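Local coordinates for protein Hep_Hag family (Burkholderia pseudomallei, PDB 3S6L) that probably serves as the head of a trimeric autotransporter adhesin that mediates attachment of the bacterium to host cells, at residues T49-L54 against N63-L68; G69-A74 against V82-G87; A93-Q98 against S107-A112; L101-D106 against T115-N120. One frame throughout, in Å; residues are numbered along the deposited sequence.

Contact 1 of 4, residues T49-L54 against N63-L68; sequences TDATAL and NHSTAL. With ZN (zinc ion), chain Q.
Asp50 and His64 run side by side and point the same way, and a zinc ion closes the gap between their ends. Asp50 OD2 binds the metal at 2.3 Å and His64 NE2 at 2.1 Å, with two waters completing the ligands found; carboxylate and imidazole are turned 74° apart, the oxygen at the ring's edge near its plane. In both residues CG lies beside the backbone N (chi1 -63° in Asp50, -50° in His64), which sends the two groups out in step. Asn63 folds back across Thr49, and its OD1 takes the Thr49 N-H at 2.9 Å from a donor tilted off the carbonyl plane. Thr52 and Thr66 stand side by side on the face they share with Leu54 and Leu68, and both hydroxyls accompany one water, which donates to Asp50 O and accepts from each. Leu68 CD2 reaches Leu54 CB at 3.8 Å; Leu54 of the second subunit packs on Thr52 and Leu68, and Leu68 of the third subunit on Leu68. Strands 52-54 and 66-68 are parallel neighbours from successive coils of the YadA-like beta-roll. The zinc therefore ties one coil to the next, and probably draws charge from the imidazole.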
# COMPACT_ATOMS: atom_id res chain seq x y z
N THR A 49 -9.69 -18.65 -5.46
CA THR A 49 -10.70 -18.62 -4.38
C THR A 49 -10.58 -17.30 -3.58
O THR A 49 -9.47 -16.84 -3.35
CB THR A 49 -10.58 -19.83 -3.46
OG1 THR A 49 -9.27 -19.84 -2.86
CG2 THR A 49 -10.79 -21.14 -4.26
N ASP A 50 -11.71 -16.70 -3.18
CA ASP A 50 -11.72 -15.49 -2.33
C ASP A 50 -10.97 -14.33 -3.01
O ASP A 50 -10.24 -13.57 -2.38
CB ASP A 50 -11.14 -15.80 -0.92
CG ASP A 50 -11.99 -16.83 -0.12
OD1 ASP A 50 -13.09 -17.18 -0.56
OD2 ASP A 50 -11.58 -17.31 0.98
N ALA A 51 -11.15 -14.20 -4.32
CA ALA A 51 -10.28 -13.32 -5.09
C ALA A 51 -11.04 -12.06 -5.46
O ALA A 51 -12.26 -12.09 -5.57
CB ALA A 51 -9.77 -14.04 -6.35
N THR A 52 -10.33 -10.95 -5.64
CA THR A 52 -10.97 -9.66 -5.88
C THR A 52 -10.21 -8.91 -6.95
O THR A 52 -9.01 -8.65 -6.80
CB THR A 52 -10.99 -8.81 -4.59
OG1 THR A 52 -11.68 -9.52 -3.54
CG2 THR A 52 -11.66 -7.45 -4.83
N ALA A 53 -10.89 -8.59 -8.05
CA ALA A 53 -10.29 -7.88 -9.19
C ALA A 53 -11.09 -6.63 -9.51
O ALA A 53 -12.32 -6.69 -9.64
CB ALA A 53 -10.26 -8.79 -10.44
N LEU A 54 -10.41 -5.51 -9.64
CA LEU A 54 -11.10 -4.29 -10.00
C LEU A 54 -10.30 -3.60 -11.10
O LEU A 54 -9.08 -3.41 -10.97
CB LEU A 54 -11.21 -3.35 -8.78
CG LEU A 54 -11.73 -1.96 -9.13
CD1 LEU A 54 -13.20 -2.11 -9.42
CD2 LEU A 54 -11.49 -0.91 -8.05
N ASN A 63 -5.27 -17.79 -5.44
CA ASN A 63 -6.18 -17.97 -4.33
C ASN A 63 -5.89 -16.84 -3.30
O ASN A 63 -4.70 -16.50 -3.04
CB ASN A 63 -6.00 -19.38 -3.73
CG ASN A 63 -6.49 -20.50 -4.69
OD1 ASN A 63 -7.33 -20.29 -5.59
ND2 ASN A 63 -5.98 -21.70 -4.47
N HIS A 64 -6.94 -16.25 -2.75
CA HIS A 64 -6.81 -15.10 -1.81
C HIS A 64 -6.04 -13.92 -2.42
O HIS A 64 -5.31 -13.22 -1.73
CB HIS A 64 -6.22 -15.58 -0.46
CG HIS A 64 -6.93 -16.78 0.08
ND1 HIS A 64 -6.47 -18.07 -0.11
CD2 HIS A 64 -8.13 -16.90 0.70
CE1 HIS A 64 -7.33 -18.92 0.42
NE2 HIS A 64 -8.36 -18.24 0.89
N SER A 65 -6.20 -13.71 -3.72
CA SER A 65 -5.47 -12.64 -4.40
C SER A 65 -6.34 -11.41 -4.62
O SER A 65 -7.57 -11.51 -4.64
CB SER A 65 -4.87 -13.12 -5.72
OG SER A 65 -5.92 -13.45 -6.63
N THR A 66 -5.69 -10.25 -4.74
CA THR A 66 -6.39 -9.00 -4.89
C THR A 66 -5.69 -8.18 -5.98
O THR A 66 -4.51 -7.87 -5.88
CB THR A 66 -6.45 -8.27 -3.52
OG1 THR A 66 -7.08 -9.13 -2.56
CG2 THR A 66 -7.22 -6.98 -3.60
N ALA A 67 -6.39 -7.87 -7.04
CA ALA A 67 -5.76 -7.12 -8.13
C ALA A 67 -6.58 -5.89 -8.46
O ALA A 67 -7.71 -6.00 -8.91
CB ALA A 67 -5.57 -8.04 -9.38
N LEU A 68 -6.04 -4.70 -8.20
CA LEU A 68 -6.87 -3.48 -8.28
C LEU A 68 -6.13 -2.45 -9.11
O LEU A 68 -5.05 -2.02 -8.72
CB LEU A 68 -7.16 -2.91 -6.89
CG LEU A 68 -7.54 -3.90 -5.78
CD1 LEU A 68 -7.62 -3.17 -4.42
CD2 LEU A 68 -8.87 -4.60 -6.09
ZN ZN Q . -10.20 -18.94 1.72
O HOH W 1 -9.58 -10.82 -2.22
O HOH W 2 -9.02 -20.61 2.96
O HOH W 3 -10.03 -17.66 3.63

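Contact 2 of 4, residues G69-A74 against V82-G87; sequences GQASSA and VGQGAG
Gln84 lies beside Gln70, one coil further along, and its side chain follows the neighbouring turn all the way out. CB sits 3.9 Å from Gln70 O. With CG anti to the backbone N (chi1 -171°), the next carbon comes within 3.3 Å of that same oxygen. The chain then bends at chi2, -78°, and this brings the amide alongside that of Gln70: CD is 3.8 Å from Gln70 OE1, and NE2 donates to Gln70 OE1 at 2.9 Å. The bond is nearly straight, and the two amide planes are only 4° apart. The other ends are used as well, since Gln84 OE1 accepts from Gln98 and Gln70 NE2 donates to Gln56, so the glutamines form a row of amides from coil to coil, which would help hold the Gln70 and Gln84 amides in their common plane.

These are the corners of a left-handed beta-roll, where the chain of each coil leaves its inner strand through a type II turn: Gly69 to Ser72 in one coil, Gly83 to Ala86 in the next. The two turns stack. Gly85 N donates to Gln70 O, and on the outgoing side Ser73 N donates to Ala86 O at 2.8 Å. Ser72 OG bends back over its own turn to Gly69 O at 2.7 Å, joining Ser72 N on the same face of that carbonyl, while Ser72 CB packs 3.5 Å from Ala86 O. A water donates to both Ala71 O and Ala86 O. Outside this chain, Asp50 and His64 of the third subunit pack on Gln70 and Gln84 respectively.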
# COMPACT_ATOMS: atom_id res chain seq x y z
N GLY A 69 -6.70 -2.08 -10.24
CA GLY A 69 -6.04 -1.21 -11.18
C GLY A 69 -6.12 -1.83 -12.56
O GLY A 69 -6.14 -3.07 -12.67
N GLN A 70 -6.17 -0.99 -13.59
CA GLN A 70 -6.29 -1.47 -14.96
C GLN A 70 -5.07 -2.33 -15.30
O GLN A 70 -3.91 -1.95 -15.05
CB GLN A 70 -6.44 -0.28 -15.94
CG GLN A 70 -6.87 -0.66 -17.37
CD GLN A 70 -5.69 -1.08 -18.29
OE1 GLN A 70 -4.54 -0.68 -18.08
NE2 GLN A 70 -5.98 -1.91 -19.30
N ALA A 71 -5.33 -3.51 -15.85
CA ALA A 71 -4.28 -4.45 -16.21
C ALA A 71 -3.43 -4.90 -15.03
O ALA A 71 -2.35 -5.38 -15.23
CB ALA A 71 -3.39 -3.89 -17.42
N SER A 72 -3.90 -4.78 -13.79
CA SER A 72 -3.10 -5.34 -12.68
C SER A 72 -3.21 -6.87 -12.66
O SER A 72 -4.15 -7.44 -13.22
CB SER A 72 -3.50 -4.75 -11.34
OG SER A 72 -4.88 -4.92 -11.13
N SER A 73 -2.26 -7.54 -12.02
CA SER A 73 -2.28 -8.99 -11.97
C SER A 73 -1.75 -9.47 -10.63
O SER A 73 -0.73 -8.98 -10.13
CB SER A 73 -1.41 -9.56 -13.11
OG SER A 73 -1.43 -10.98 -13.07
N ALA A 74 -2.49 -10.39 -10.02
CA ALA A 74 -2.09 -11.01 -8.76
C ALA A 74 -2.33 -12.50 -8.93
O ALA A 74 -3.42 -12.97 -8.66
CB ALA A 74 -2.93 -10.47 -7.59
N VAL A 82 -1.72 -3.62 -6.50
CA VAL A 82 -2.56 -2.42 -6.50
C VAL A 82 -1.83 -1.28 -7.24
O VAL A 82 -0.73 -0.84 -6.82
CB VAL A 82 -2.98 -2.00 -5.04
CG1 VAL A 82 -3.67 -0.65 -5.01
CG2 VAL A 82 -3.87 -3.05 -4.39
N GLY A 83 -2.45 -0.82 -8.33
CA GLY A 83 -1.86 0.17 -9.21
C GLY A 83 -2.05 -0.29 -10.65
O GLY A 83 -2.09 -1.50 -10.93
N GLN A 84 -2.18 0.66 -11.57
CA GLN A 84 -2.29 0.28 -12.97
C GLN A 84 -1.06 -0.58 -13.34
O GLN A 84 0.09 -0.24 -13.01
CB GLN A 84 -2.46 1.49 -13.89
CG GLN A 84 -2.80 1.12 -15.35
CD GLN A 84 -1.57 0.66 -16.16
OE1 GLN A 84 -0.44 1.05 -15.87
NE2 GLN A 84 -1.80 -0.21 -17.15
N GLY A 85 -1.31 -1.69 -14.02
CA GLY A 85 -0.22 -2.54 -14.48
C GLY A 85 0.67 -3.11 -13.37
O GLY A 85 1.77 -3.57 -13.66
N ALA A 86 0.19 -3.12 -12.12
CA ALA A 86 0.97 -3.70 -11.03
C ALA A 86 0.89 -5.21 -11.06
O ALA A 86 -0.11 -5.76 -11.47
CB ALA A 86 0.48 -3.18 -9.67
N GLY A 87 1.95 -5.87 -10.61
CA GLY A 87 2.04 -7.31 -10.69
C GLY A 87 2.54 -7.98 -9.42
O GLY A 87 3.51 -7.55 -8.81
O HOH W 4 0.33 -6.75 -14.49

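Contact 3 of 4, residues A93-Q98 against S107-A112; sequences ASAFGQ and STALGA. With ZN (zinc ion), chain R.
Gln98 meets Ala112 through its backbone, the carbonyl Gln98 O lying 3.6 Å from Ala112 CB, while its side-chain amide takes the less usual part of a zinc ligand: Gln98 OE1 binds the metal at 2.1 Å, and His113, just beyond the segment 107-112, supplies a second ligand. The Gln98 chain starts with CG opposite the backbone N (chi1 -168°) and bends at chi2, about the CB-CG bond, while its NE2 donates to Gln84 of the preceding coil, so the amide is fixed from both ends and its rotation is set.

Strands 94-96 and 108-110 run parallel, 5° apart, and their backbones alternate as donor and acceptor from Ser94 N to Ser107 O up to Gly111 N to Phe96 O. On one face Phe96 and Leu110 lie in register. Leu110, its CG beside the backbone N (chi1 -58°), swings CD2 to 3.8 Å from Phe96 CB, while the ring leads away from strand 108-110, and Phe96 packs on Ala95 of the third subunit; Leu110 meets Leu110 of both other subunits. The opposite face carries Ala95 and Ala109, with CB atoms 4.3 Å apart, small enough for Ala102 of the next strand to pack on both. At the start of the pair a water donates to Ser94 OG at 2.8 Å and to Ser107 O at 2.9 Å, and Ser107 OG turns away to Gly104 and Ala116. Large apolar residues toward the other subunits and alanines toward the inside of each coil are consistent with the trimeric YadA-like left-handed beta-roll head.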
# COMPACT_ATOMS: atom_id res chain seq x y z
N ALA A 93 3.12 -12.31 -2.10
CA ALA A 93 3.69 -11.08 -2.67
C ALA A 93 2.69 -9.94 -2.71
O ALA A 93 1.51 -10.16 -3.02
CB ALA A 93 4.25 -11.33 -4.04
N SER A 94 3.18 -8.71 -2.41
CA SER A 94 2.35 -7.52 -2.38
C SER A 94 3.02 -6.36 -3.11
O SER A 94 4.15 -5.96 -2.75
CB SER A 94 2.07 -7.10 -0.93
OG SER A 94 1.61 -8.18 -0.14
N ALA A 95 2.33 -5.83 -4.12
CA ALA A 95 2.85 -4.74 -4.95
C ALA A 95 1.89 -3.57 -4.92
O ALA A 95 0.69 -3.72 -5.17
CB ALA A 95 3.08 -5.20 -6.35
N PHE A 96 2.43 -2.40 -4.60
CA PHE A 96 1.70 -1.15 -4.52
C PHE A 96 2.39 -0.09 -5.38
O PHE A 96 3.56 0.24 -5.16
CB PHE A 96 1.60 -0.65 -3.08
CG PHE A 96 0.82 0.65 -2.95
CD1 PHE A 96 -0.58 0.67 -3.14
CD2 PHE A 96 1.48 1.86 -2.70
CE1 PHE A 96 -1.32 1.88 -3.07
CE2 PHE A 96 0.75 3.06 -2.61
CZ PHE A 96 -0.65 3.07 -2.79
N GLY A 97 1.64 0.44 -6.34
CA GLY A 97 2.12 1.54 -7.14
C GLY A 97 2.06 1.13 -8.59
O GLY A 97 2.13 -0.07 -8.90
N GLN A 98 1.91 2.11 -9.48
CA GLN A 98 1.76 1.81 -10.88
C GLN A 98 3.00 1.04 -11.38
O GLN A 98 4.14 1.47 -11.10
CB GLN A 98 1.54 3.12 -11.68
CG GLN A 98 1.07 2.91 -13.13
CD GLN A 98 2.23 2.98 -14.11
OE1 GLN A 98 3.14 3.78 -13.91
NE2 GLN A 98 2.20 2.14 -15.19
N SER A 107 7.58 -11.32 -1.13
CA SER A 107 8.18 -10.03 -1.42
C SER A 107 7.13 -8.90 -1.35
O SER A 107 5.94 -9.14 -1.39
CB SER A 107 8.87 -10.06 -2.79
OG SER A 107 7.91 -10.15 -3.82
N THR A 108 7.60 -7.66 -1.27
CA THR A 108 6.72 -6.53 -1.07
C THR A 108 7.35 -5.38 -1.81
O THR A 108 8.50 -4.99 -1.53
CB THR A 108 6.59 -6.20 0.46
OG1 THR A 108 6.17 -7.38 1.16
CG2 THR A 108 5.58 -5.09 0.71
N ALA A 109 6.62 -4.87 -2.80
CA ALA A 109 7.08 -3.78 -3.66
C ALA A 109 6.19 -2.58 -3.46
O ALA A 109 5.00 -2.63 -3.81
CB ALA A 109 7.09 -4.20 -5.15
N LEU A 110 6.77 -1.49 -2.92
CA LEU A 110 6.02 -0.29 -2.54
C LEU A 110 6.53 0.96 -3.25
O LEU A 110 7.53 1.55 -2.85
CB LEU A 110 6.10 -0.13 -1.01
CG LEU A 110 5.57 -1.33 -0.21
CD1 LEU A 110 5.95 -1.20 1.23
CD2 LEU A 110 4.07 -1.47 -0.32
N GLY A 111 5.87 1.35 -4.33
CA GLY A 111 6.31 2.50 -5.12
C GLY A 111 6.24 2.21 -6.62
O GLY A 111 6.45 1.06 -7.05
N ALA A 112 5.95 3.24 -7.41
CA ALA A 112 5.77 3.09 -8.85
C ALA A 112 7.03 2.49 -9.46
O ALA A 112 8.13 2.97 -9.19
CB ALA A 112 5.47 4.45 -9.50
ZN ZN R . 4.66 4.34 -15.24
O HOH W 5 4.00 -9.36 0.82

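Contact 4 of 4, residues L101-D106 against T115-N120; sequences LASGTD and TAAAPN. With ZN (zinc ion), chain T.
Leu101 and Ala102 pair in parallel with Thr115 and Ala116, after which both chains turn out of the strand, slip by one residue at Gly104, which lies nearest Pro119, and return to register at Asp106 and Asn120. Ala116 N donates to Leu101 O at 2.9 Å. Ala116 O then grips two successive amides: Ser103 N from 28° off the carbonyl plane, and Gly104 N, at 3.2 Å, in that plane on a lone pair. Gly104 CA comes within 3.2 Å of Ala117 O, a closeness that the lack of a side chain makes possible. Past the bend Asn120 N donates to Thr105 O at 2.8 Å.

The side chains touch lightly. Leu101 CD2 and Thr115 CG2 approach to 4.3 Å on one face, and Ser103 OG leans over Ala117 CA at 3.5 Å. Asp106 CB lies 4.0 Å from Asn120 OD1, while the Asp106 carboxylate, with CG beside the backbone N (chi1 -76°), heads out to a zinc ion that OD1 binds at 2.4 Å along with a water. Asn120 gives its ND2 to Asn134 of the following coil, and Arg145 of the second subunit donates to Asn120 O.

Strands 101-102 and 115-116 belong to the outer three-stranded sheet ending at 129-130, and Ala102 and Ala116 both pack on Ala109 of strand 108-110 across the inside of the roll.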
# COMPACT_ATOMS: atom_id res chain seq x y z
N LEU A 101 6.20 -4.39 -9.18
CA LEU A 101 6.23 -5.85 -9.34
C LEU A 101 6.83 -6.50 -8.09
O LEU A 101 7.95 -6.18 -7.71
CB LEU A 101 7.00 -6.29 -10.60
CG LEU A 101 7.18 -7.79 -10.83
CD1 LEU A 101 5.86 -8.49 -11.25
CD2 LEU A 101 8.29 -8.07 -11.88
N ALA A 102 6.07 -7.37 -7.44
CA ALA A 102 6.58 -8.12 -6.32
C ALA A 102 6.54 -9.57 -6.79
O ALA A 102 5.49 -10.21 -6.75
CB ALA A 102 5.69 -7.90 -5.08
N SER A 103 7.68 -10.06 -7.27
CA SER A 103 7.69 -11.36 -7.93
C SER A 103 8.30 -12.44 -7.04
O SER A 103 7.98 -13.57 -7.22
CB SER A 103 8.44 -11.29 -9.26
OG SER A 103 9.73 -10.82 -9.01
N GLY A 104 9.18 -12.06 -6.11
CA GLY A 104 9.76 -13.00 -5.16
C GLY A 104 8.69 -13.57 -4.24
O GLY A 104 7.68 -12.89 -3.93
N THR A 105 8.86 -14.83 -3.83
CA THR A 105 8.04 -15.37 -2.73
C THR A 105 8.14 -14.41 -1.53
O THR A 105 9.25 -14.04 -1.12
CB THR A 105 8.56 -16.78 -2.35
OG1 THR A 105 8.40 -17.64 -3.49
CG2 THR A 105 7.81 -17.36 -1.14
N ASP A 106 7.00 -14.00 -0.97
CA ASP A 106 6.99 -13.21 0.26
C ASP A 106 7.66 -11.86 0.09
O ASP A 106 8.25 -11.32 1.04
CB ASP A 106 7.68 -13.99 1.40
CG ASP A 106 6.81 -15.09 1.96
OD1 ASP A 106 5.57 -15.03 1.80
OD2 ASP A 106 7.37 -16.02 2.58
N THR A 115 10.58 -2.97 -7.90
CA THR A 115 10.65 -4.40 -8.20
C THR A 115 11.24 -5.12 -6.98
O THR A 115 12.38 -4.86 -6.58
CB THR A 115 11.53 -4.71 -9.48
OG1 THR A 115 11.03 -3.99 -10.62
CG2 THR A 115 11.57 -6.24 -9.82
N ALA A 116 10.45 -5.97 -6.35
CA ALA A 116 10.94 -6.81 -5.26
C ALA A 116 11.03 -8.21 -5.82
O ALA A 116 10.02 -8.94 -5.87
CB ALA A 116 10.02 -6.76 -4.05
N ALA A 117 12.24 -8.56 -6.25
CA ALA A 117 12.44 -9.74 -7.05
C ALA A 117 12.90 -10.95 -6.25
O ALA A 117 12.54 -12.07 -6.56
CB ALA A 117 13.42 -9.43 -8.22
N ALA A 118 13.72 -10.72 -5.22
CA ALA A 118 14.34 -11.80 -4.45
C ALA A 118 13.34 -12.31 -3.40
O ALA A 118 12.49 -11.54 -2.98
CB ALA A 118 15.63 -11.31 -3.79
N PRO A 119 13.43 -13.60 -2.99
CA PRO A 119 12.52 -14.10 -1.94
C PRO A 119 12.67 -13.30 -0.66
O PRO A 119 13.79 -12.95 -0.30
CB PRO A 119 13.02 -15.53 -1.68
CG PRO A 119 14.45 -15.56 -2.30
CD PRO A 119 14.34 -14.65 -3.49
N ASN A 120 11.55 -12.98 -0.01
CA ASN A 120 11.57 -12.37 1.31
C ASN A 120 12.19 -10.97 1.33
O ASN A 120 12.69 -10.51 2.38
CB ASN A 120 12.28 -13.30 2.32
CG ASN A 120 11.79 -13.09 3.75
OD1 ASN A 120 10.56 -12.95 4.00
ND2 ASN A 120 12.73 -13.08 4.71
ZN ZN T . 4.63 -17.22 1.59
O HOH W 6 4.83 -19.15 0.71

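In the fold
Contacts 1, 2 and 3 follow one another along the chain, while contact 4 interleaves with contact 3, since strand 101-102 falls between strands 94-96 and 108-110. Contacts 1 and 3 join strands of the same long sheet, their centres about 15 Å apart. Contact 2 lies between them, its centre about 11 Å from that of contact 1 and about 10 Å from that of contact 3, at the turns leaving that sheet, with backbone hydrogen bonds linking Leu54 to Gly69 and Val82 to Gly97. Contact 4 sits on the outer sheet, about 9 Å from contact 3 between centres. Inner strand, turn and outer strand thus repeat coil by coil, building a continuous roll whose inner sheet packs against two other subunits.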